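Local coordinates for protein 4-dehydrase (Streptomyces venezuelae, PDB 2PO3) that probably acts as a pyridoxal phosphate-dependent aminotransferase in desosamine biosynthesis, making an amino sugar linked to a thymidine diphosphate carrier, at residues A[145-153]-A[287-298]. Sequence-based numbering, arbitrary orientation.
Sequences VHLWGRPCA and DHDRHGLNNHQY
The Arg150 guanidinium lies between two flat groups: the His291 ring on one face, its CD2 3.5 Å from CZ and the planes 26° apart, and Trp148 CE3 toward the rim of the opposite face. At its edge stands the His288 ring, turned steeply to it. Arg150 grips His288 side-on, NE and NH2 both donating to ND1, at 2.9 Å from NE; with the chain extended from CG to NE, the guanidinium reaches this nitrogen. The other ring nitrogen, His288 NE2, donates to Tyr298 O at 2.9 Å, so the imidazole is fixed at both ends. His288 CE1 packs 3.6 Å from Trp148 CB, while Trp148 CD1 rests over one face of the Tyr298 ring. In this fold type I aminotransferase, the contact joins the loop after central-sheet strand 139-145 to the loop between strands 283-285 and 299-303, beside the active site: Tyr298 touches the bound external aldimine and lies close to Lys200, the predicted cofactor lysine. Asn294 ND2 donates to Trp148 O at 2.7 Å, nearly straight at 164°, while its OD1 receives His296 N in an Asx turn, fixing both ends of the amide. Gly149 passes so close to this amide that a side chain would clash. Because Arg150 NH1 also bonds to Thr123 O, an alanine here would probably leave that carbonyl and His288 ND1 without their donor and open a gap between His291 and Trp148. Further along, a water donates to both Pro151 O and His291 O, bridging the two backbones.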
# COMPACT_ATOMS: atom_id res chain seq x y z
N VAL A 145 -19.73 8.19 5.91
CA VAL A 145 -19.25 8.14 4.53
C VAL A 145 -19.91 9.25 3.72
O VAL A 145 -21.14 9.32 3.68
CB VAL A 145 -19.45 6.78 3.82
CG1 VAL A 145 -18.87 6.79 2.41
CG2 VAL A 145 -18.80 5.63 4.60
N HIS A 146 -19.14 10.13 3.07
CA HIS A 146 -19.80 11.17 2.28
C HIS A 146 -20.13 10.43 1.00
O HIS A 146 -19.30 10.38 0.09
CB HIS A 146 -18.85 12.33 1.94
CG HIS A 146 -18.28 12.94 3.18
ND1 HIS A 146 -19.09 13.21 4.27
CD2 HIS A 146 -17.03 13.36 3.47
CE1 HIS A 146 -18.31 13.76 5.19
NE2 HIS A 146 -17.07 13.86 4.75
N LEU A 147 -21.32 9.83 0.96
CA LEU A 147 -21.76 9.04 -0.18
C LEU A 147 -21.85 9.77 -1.53
O LEU A 147 -22.66 10.66 -1.71
CB LEU A 147 -23.03 8.24 0.16
CG LEU A 147 -23.32 7.09 -0.80
CD1 LEU A 147 -22.28 5.96 -0.66
CD2 LEU A 147 -24.75 6.56 -0.60
N TRP A 148 -21.05 9.36 -2.51
CA TRP A 148 -21.12 10.04 -3.81
C TRP A 148 -20.68 11.50 -3.69
O TRP A 148 -21.00 12.37 -4.51
CB TRP A 148 -22.50 9.95 -4.50
CG TRP A 148 -23.01 8.55 -4.60
CD1 TRP A 148 -22.33 7.40 -4.93
CD2 TRP A 148 -24.33 8.16 -4.29
NE1 TRP A 148 -23.15 6.32 -4.89
CE2 TRP A 148 -24.39 6.76 -4.48
CE3 TRP A 148 -25.44 8.87 -3.87
CZ2 TRP A 148 -25.60 6.07 -4.30
CZ3 TRP A 148 -26.63 8.18 -3.69
CH2 TRP A 148 -26.70 6.81 -3.88
N GLY A 149 -19.91 11.77 -2.64
CA GLY A 149 -19.43 13.09 -2.40
C GLY A 149 -20.39 13.94 -1.57
O GLY A 149 -20.03 15.04 -1.24
N ARG A 150 -21.60 13.47 -1.21
CA ARG A 150 -22.47 14.30 -0.40
C ARG A 150 -22.03 14.26 1.05
O ARG A 150 -21.92 13.21 1.70
CB ARG A 150 -23.97 14.01 -0.50
CG ARG A 150 -24.39 13.48 -1.87
CD ARG A 150 -25.61 12.57 -1.77
NE ARG A 150 -26.31 12.54 -3.05
CZ ARG A 150 -27.58 12.19 -3.17
NH1 ARG A 150 -28.29 11.83 -2.12
NH2 ARG A 150 -28.15 12.21 -4.37
N PRO A 151 -21.80 15.44 1.60
CA PRO A 151 -21.37 15.40 2.98
C PRO A 151 -22.42 14.93 3.95
O PRO A 151 -23.60 15.20 3.80
CB PRO A 151 -20.87 16.80 3.32
CG PRO A 151 -20.61 17.47 1.98
CD PRO A 151 -21.56 16.78 0.99
N CYS A 152 -21.99 14.21 4.95
CA CYS A 152 -22.84 13.74 6.05
C CYS A 152 -23.30 14.92 6.91
O CYS A 152 -22.82 16.04 6.71
CB CYS A 152 -22.04 12.83 6.98
SG CYS A 152 -21.55 11.24 6.23
N ALA A 153 -24.23 14.61 7.84
CA ALA A 153 -24.78 15.59 8.85
C ALA A 153 -23.80 15.59 10.01
O ALA A 153 -24.10 15.10 11.13
CB ALA A 153 -26.16 15.14 9.34
N ASP A 287 -30.01 13.72 -7.30
CA ASP A 287 -29.72 15.14 -7.18
C ASP A 287 -28.68 15.45 -6.11
O ASP A 287 -29.02 15.94 -5.02
CB ASP A 287 -31.03 15.91 -6.83
CG ASP A 287 -31.19 17.29 -7.44
OD1 ASP A 287 -30.39 17.80 -8.22
OD2 ASP A 287 -32.33 17.87 -7.08
N HIS A 288 -27.41 15.18 -6.41
CA HIS A 288 -26.33 15.41 -5.45
C HIS A 288 -26.27 16.83 -4.95
O HIS A 288 -25.91 17.08 -3.80
CB HIS A 288 -24.96 15.03 -6.04
CG HIS A 288 -24.81 13.60 -6.48
ND1 HIS A 288 -25.50 12.55 -5.86
CD2 HIS A 288 -24.02 13.05 -7.47
CE1 HIS A 288 -25.13 11.41 -6.47
NE2 HIS A 288 -24.24 11.68 -7.45
N ASP A 289 -26.61 17.76 -5.85
CA ASP A 289 -26.58 19.19 -5.58
C ASP A 289 -27.39 19.63 -4.36
O ASP A 289 -27.04 20.57 -3.64
CB ASP A 289 -26.94 19.98 -6.86
CG ASP A 289 -25.90 19.84 -7.94
OD1 ASP A 289 -24.78 19.38 -7.76
OD2 ASP A 289 -26.33 20.20 -9.12
N ARG A 290 -28.50 18.94 -4.14
CA ARG A 290 -29.32 19.27 -3.02
C ARG A 290 -28.56 19.24 -1.72
O ARG A 290 -28.94 19.94 -0.79
CB ARG A 290 -30.44 18.26 -2.90
CG ARG A 290 -31.61 18.79 -2.08
CD ARG A 290 -32.81 17.87 -2.17
NE ARG A 290 -33.10 17.14 -0.93
CZ ARG A 290 -33.51 15.86 -0.83
NH1 ARG A 290 -33.70 15.06 -1.89
NH2 ARG A 290 -33.74 15.35 0.39
N HIS A 291 -27.48 18.41 -1.65
CA HIS A 291 -26.64 18.20 -0.44
C HIS A 291 -25.38 19.02 -0.26
O HIS A 291 -24.64 18.82 0.70
CB HIS A 291 -26.36 16.68 -0.21
CG HIS A 291 -27.61 15.92 -0.54
ND1 HIS A 291 -28.62 15.74 0.41
CD2 HIS A 291 -28.03 15.35 -1.71
CE1 HIS A 291 -29.60 15.06 -0.18
NE2 HIS A 291 -29.28 14.81 -1.44
N GLY A 292 -25.16 19.95 -1.19
CA GLY A 292 -23.98 20.78 -1.10
C GLY A 292 -23.23 20.56 -2.39
O GLY A 292 -23.60 19.69 -3.19
N LEU A 293 -22.20 21.36 -2.57
CA LEU A 293 -21.36 21.30 -3.74
C LEU A 293 -20.77 19.92 -3.94
O LEU A 293 -20.10 19.41 -3.05
CB LEU A 293 -20.32 22.41 -3.60
CG LEU A 293 -19.06 22.20 -4.38
CD1 LEU A 293 -19.19 22.83 -5.76
CD2 LEU A 293 -17.93 22.86 -3.59
N ASN A 294 -21.05 19.32 -5.11
CA ASN A 294 -20.59 17.98 -5.46
C ASN A 294 -19.61 17.94 -6.64
O ASN A 294 -19.67 18.78 -7.55
CB ASN A 294 -21.82 17.07 -5.62
CG ASN A 294 -21.47 15.59 -5.55
OD1 ASN A 294 -21.09 14.97 -6.56
ND2 ASN A 294 -21.64 15.01 -4.36
N ASN A 295 -18.68 16.97 -6.66
CA ASN A 295 -17.73 16.91 -7.77
C ASN A 295 -18.32 16.24 -9.01
O ASN A 295 -17.73 16.28 -10.09
CB ASN A 295 -16.40 16.22 -7.42
CG ASN A 295 -16.64 14.82 -6.87
OD1 ASN A 295 -17.52 14.05 -7.34
ND2 ASN A 295 -15.94 14.52 -5.79
N HIS A 296 -19.48 15.60 -8.83
CA HIS A 296 -20.14 14.91 -9.94
C HIS A 296 -19.37 13.77 -10.60
O HIS A 296 -19.60 13.41 -11.78
CB HIS A 296 -20.81 15.82 -10.99
CG HIS A 296 -21.98 16.52 -10.39
ND1 HIS A 296 -23.15 15.84 -10.13
CD2 HIS A 296 -22.13 17.81 -9.99
CE1 HIS A 296 -23.99 16.71 -9.58
NE2 HIS A 296 -23.41 17.91 -9.47
N GLN A 297 -18.46 13.20 -9.81
CA GLN A 297 -17.64 12.07 -10.26
C GLN A 297 -18.48 10.78 -10.43
O GLN A 297 -18.08 9.80 -11.09
CB GLN A 297 -16.38 11.88 -9.35
CG GLN A 297 -16.50 10.76 -8.30
CD GLN A 297 -15.32 10.67 -7.33
OE1 GLN A 297 -14.20 10.28 -7.67
NE2 GLN A 297 -15.55 11.04 -6.07
N TYR A 298 -19.67 10.82 -9.83
CA TYR A 298 -20.65 9.74 -9.82
C TYR A 298 -22.01 10.11 -10.40
O TYR A 298 -22.68 10.94 -9.82
CB TYR A 298 -20.93 9.35 -8.34
CG TYR A 298 -19.83 8.49 -7.78
CD1 TYR A 298 -19.02 8.91 -6.72
CD2 TYR A 298 -19.58 7.24 -8.34
CE1 TYR A 298 -18.00 8.10 -6.22
CE2 TYR A 298 -18.56 6.42 -7.86
CZ TYR A 298 -17.77 6.84 -6.79
OH TYR A 298 -16.76 6.02 -6.35
O HOH W 1 -25.38 17.50 3.10